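Local coordinates for GEO10716p1 (Drosophila melanogaster, PDB 7BTG), which probably removes phosphate from phosphoarginine in proteins, as an arginine phosphatase of the low molecular weight protein tyrosine phosphatase family, at residues 111-117 against 144-149. The protein carries 1 engineered substitution. Residues are numbered along the deposited sequence; the frame is centred on the assembly and turned at random.
Sequences LGSYIGR and ESCERF
Tyr114 lies against Phe149 where the turn after strand 107-110 meets the C-terminal helix 133-154. The Tyr114 side chain runs along the helix from Ser145 to Phe149. Tyr114 CB sits 3.7 Å from Ser145 O. CG and CD1 then pass the CA and CB of Phe149, and Phe149 CB makes a CH-pi contact over the ring face. Farther out, Tyr114 CZ is 3.8 Å from Phe149 CD2, which lies over the same ring toward its rim. Phe149 presents its edge to the face of Tyr114, a T-shaped pair with planes at 77°. At the tip, Tyr114 OH is hydrogen-bonded to Gln109. Phe149 also makes edge-to-face pairs with Tyr81 and Phe83 of strand 81-84, which ties this aromatic cluster to the parallel sheet.

Ser145 fills the middle of the contact. Ser145 CB is 3.5 Å from Leu111 CG, and its OG touches Ile115 CG1 while bonding back to the carbonyl of Gln141 in its own helix.

Polar contacts take over at the other end. Arg117 meets Glu144 end-on with two nitrogens, a bidentate salt bridge. Arg117 NH1 donates to the syn lone pair of Glu144 OE2 at 3.0 Å. Arg117 NH2 donates to Glu144 OE1 at 3.2 Å. The Arg117 chain bends at chi3 (-69°), while Glu144 extends fully to meet it. Arg148 NE donates to the anti lone pair of Glu144 OE2 at 3.0 Å; the bond is nearly straight at 171°, and OE2 lies in the guanidinium plane of Arg148.

Arg117, Glu144 and Arg148 thus form a salt-bridge network, in which OE2 takes a bond from each arginine. The two positive charges would probably keep Glu144 ionised and hold its carboxylate in one orientation.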
ATOM      1  N   LEU A 111      -4.826   5.790  -0.286  1.00 30.73           N
ATOM      2  CA  LEU A 111      -5.538   4.517  -0.397  1.00 27.88           C
ATOM      3  C   LEU A 111      -6.864   4.562   0.344  1.00 29.75           C
ATOM      4  O   LEU A 111      -7.883   4.053  -0.145  1.00 29.80           O
ATOM      5  CB  LEU A 111      -4.680   3.371   0.149  1.00 30.19           C
ATOM      6  CG  LEU A 111      -5.437   2.061   0.413  1.00 27.19           C
ATOM      7  CD1 LEU A 111      -5.870   1.445  -0.896  1.00 23.51           C
ATOM      8  CD2 LEU A 111      -4.579   1.075   1.197  1.00 24.17           C
ATOM      9  N   GLY A 112      -6.868   5.169   1.526  1.00 29.02           N
ATOM     10  CA  GLY A 112      -8.039   5.229   2.372  1.00 28.26           C
ATOM     11  C   GLY A 112      -9.139   6.111   1.842  1.00 31.52           C
ATOM     12  O   GLY A 112     -10.244   6.069   2.383  1.00 32.74           O
ATOM     13  N   SER A 113      -8.880   6.888   0.790  1.00 32.71           N
ATOM     14  CA  SER A 113      -9.963   7.650   0.176  1.00 36.41           C
ATOM     15  C   SER A 113     -11.001   6.742  -0.468  1.00 36.11           C
ATOM     16  O   SER A 113     -12.092   7.214  -0.804  1.00 39.66           O
ATOM     17  CB  SER A 113      -9.414   8.652  -0.856  1.00 31.37           C
ATOM     18  OG  SER A 113      -9.050   8.031  -2.077  1.00 34.25           O
ATOM     19  N   TYR A 114     -10.692   5.456  -0.658  1.00 36.40           N
ATOM     20  CA  TYR A 114     -11.695   4.526  -1.161  1.00 33.13           C
ATOM     21  C   TYR A 114     -12.615   4.010  -0.071  1.00 34.59           C
ATOM     22  O   TYR A 114     -13.633   3.393  -0.394  1.00 34.07           O
ATOM     23  CB  TYR A 114     -11.033   3.350  -1.872  1.00 28.98           C
ATOM     24  CG  TYR A 114     -10.489   3.752  -3.202  1.00 29.72           C
ATOM     25  CD1 TYR A 114     -11.275   3.701  -4.335  1.00 35.61           C
ATOM     26  CD2 TYR A 114      -9.197   4.241  -3.318  1.00 34.89           C
ATOM     27  CE1 TYR A 114     -10.783   4.103  -5.563  1.00 39.19           C
ATOM     28  CE2 TYR A 114      -8.697   4.649  -4.530  1.00 34.83           C
ATOM     29  CZ  TYR A 114      -9.490   4.579  -5.652  1.00 38.07           C
ATOM     30  OH  TYR A 114      -8.979   4.980  -6.862  1.00 34.18           O
ATOM     31  N   ILE A 115     -12.291   4.242   1.201  1.00 31.20           N
ATOM     32  CA  ILE A 115     -13.169   3.763   2.262  1.00 36.17           C
ATOM     33  C   ILE A 115     -14.541   4.416   2.152  1.00 41.16           C
ATOM     34  O   ILE A 115     -15.575   3.762   2.344  1.00 42.26           O
ATOM     35  CB  ILE A 115     -12.536   4.005   3.645  1.00 37.57           C
ATOM     36  CG1 ILE A 115     -11.361   3.056   3.854  1.00 37.75           C
ATOM     37  CG2 ILE A 115     -13.574   3.786   4.744  1.00 37.34           C
ATOM     38  CD1 ILE A 115     -10.851   3.030   5.277  1.00 36.33           C
ATOM     39  N   GLY A 116     -14.575   5.708   1.824  1.00 39.27           N
ATOM     40  CA  GLY A 116     -15.819   6.431   1.687  1.00 38.19           C
ATOM     41  C   GLY A 116     -16.277   7.142   2.936  1.00 43.30           C
ATOM     42  O   GLY A 116     -17.379   7.703   2.939  1.00 52.86           O
ATOM     43  N   ARG A 117     -15.490   7.110   4.006  1.00 42.19           N
ATOM     44  CA  ARG A 117     -15.768   7.866   5.222  1.00 45.44           C
ATOM     45  C   ARG A 117     -14.534   8.699   5.512  1.00 44.84           C
ATOM     46  O   ARG A 117     -13.512   8.155   5.943  1.00 48.81           O
ATOM     47  CB  ARG A 117     -16.083   6.944   6.400  1.00 47.04           C
ATOM     48  CG  ARG A 117     -17.149   5.923   6.096  1.00 46.12           C
ATOM     49  CD  ARG A 117     -17.496   5.092   7.312  1.00 49.68           C
ATOM     50  NE  ARG A 117     -16.412   4.194   7.718  1.00 45.96           N
ATOM     51  CZ  ARG A 117     -16.106   3.045   7.112  1.00 50.09           C
ATOM     52  NH1 ARG A 117     -16.778   2.630   6.041  1.00 46.73           N
ATOM     53  NH2 ARG A 117     -15.103   2.309   7.570  1.00 52.36           N
ATOM     54  N   GLU A 144     -10.832  -2.961   3.574  1.00 29.29           N
ATOM     55  CA  GLU A 144     -11.979  -2.303   2.959  1.00 34.57           C
ATOM     56  C   GLU A 144     -11.538  -1.441   1.792  1.00 37.28           C
ATOM     57  O   GLU A 144     -12.174  -1.463   0.726  1.00 34.64           O
ATOM     58  CB  GLU A 144     -12.755  -1.457   3.969  1.00 35.43           C
ATOM     59  CG  GLU A 144     -14.011  -0.818   3.345  1.00 36.72           C
ATOM     60  CD  GLU A 144     -14.838  -0.002   4.337  1.00 46.44           C
ATOM     61  OE1 GLU A 144     -14.556  -0.075   5.556  1.00 44.29           O
ATOM     62  OE2 GLU A 144     -15.776   0.711   3.894  1.00 48.71           O
ATOM     63  N   SER A 145     -10.429  -0.699   1.971  1.00 32.09           N
ATOM     64  CA  SER A 145      -9.919   0.178   0.921  1.00 28.95           C
ATOM     65  C   SER A 145      -9.655  -0.597  -0.358  1.00 26.06           C
ATOM     66  O   SER A 145     -10.071  -0.178  -1.442  1.00 30.10           O
ATOM     67  CB  SER A 145      -8.629   0.879   1.376  1.00 30.56           C
ATOM     68  OG  SER A 145      -8.814   1.656   2.540  1.00 27.16           O
ATOM     69  N   CYS A 146      -8.934  -1.717  -0.259  1.00 25.27           N
ATOM     70  CA  CYS A 146      -8.686  -2.524  -1.451  1.00 28.95           C
ATOM     71  C   CYS A 146      -9.991  -3.061  -2.040  1.00 31.46           C
ATOM     72  O   CYS A 146     -10.135  -3.172  -3.264  1.00 30.87           O
ATOM     73  CB  CYS A 146      -7.751  -3.694  -1.126  1.00 34.66           C
ATOM     74  SG  CYS A 146      -6.034  -3.276  -0.762  1.00 35.06           S
ATOM     75  N   GLU A 147     -10.936  -3.447  -1.185  1.00 32.56           N
ATOM     76  CA  GLU A 147     -12.194  -3.989  -1.692  1.00 35.93           C
ATOM     77  C   GLU A 147     -12.952  -2.955  -2.509  1.00 34.84           C
ATOM     78  O   GLU A 147     -13.356  -3.223  -3.646  1.00 37.47           O
ATOM     79  CB  GLU A 147     -13.049  -4.482  -0.538  1.00 34.96           C
ATOM     80  CG  GLU A 147     -12.374  -5.555   0.238  1.00 40.55           C
ATOM     81  CD  GLU A 147     -13.321  -6.579   0.735  1.00 40.45           C
ATOM     82  OE1 GLU A 147     -14.077  -7.127  -0.091  1.00 44.75           O
ATOM     83  OE2 GLU A 147     -13.322  -6.811   1.960  1.00 49.60           O
ATOM     84  N   ARG A 148     -13.148  -1.758  -1.954  1.00 28.00           N
ATOM     85  CA  ARG A 148     -13.877  -0.750  -2.717  1.00 37.33           C
ATOM     86  C   ARG A 148     -13.099  -0.313  -3.946  1.00 34.29           C
ATOM     87  O   ARG A 148     -13.702  -0.010  -4.978  1.00 36.54           O
ATOM     88  CB  ARG A 148     -14.230   0.435  -1.820  1.00 33.88           C
ATOM     89  CG  ARG A 148     -15.103  -0.008  -0.673  1.00 34.58           C
ATOM     90  CD  ARG A 148     -15.903   1.088  -0.064  1.00 30.75           C
ATOM     91  NE  ARG A 148     -16.683   0.565   1.052  1.00 42.09           N
ATOM     92  CZ  ARG A 148     -17.886   0.007   0.933  1.00 36.64           C
ATOM     93  NH1 ARG A 148     -18.459  -0.095  -0.253  1.00 39.36           N
ATOM     94  NH2 ARG A 148     -18.517  -0.449   2.004  1.00 46.41           N
ATOM     95  N   PHE A 149     -11.768  -0.319  -3.873  1.00 32.98           N
ATOM     96  CA  PHE A 149     -10.971   0.030  -5.043  1.00 36.61           C
ATOM     97  C   PHE A 149     -11.204  -0.950  -6.188  1.00 37.16           C
ATOM     98  O   PHE A 149     -11.339  -0.543  -7.348  1.00 34.06           O
ATOM     99  CB  PHE A 149      -9.486   0.085  -4.685  1.00 32.46           C
ATOM    100  CG  PHE A 149      -8.579   0.051  -5.892  1.00 30.38           C
ATOM    101  CD1 PHE A 149      -7.795  -1.061  -6.158  1.00 34.56           C
ATOM    102  CD2 PHE A 149      -8.543   1.105  -6.770  1.00 31.18           C
ATOM    103  CE1 PHE A 149      -6.964  -1.106  -7.255  1.00 31.84           C
ATOM    104  CE2 PHE A 149      -7.718   1.069  -7.888  1.00 31.80           C
ATOM    105  CZ  PHE A 149      -6.932  -0.041  -8.129  1.00 36.39           C
TER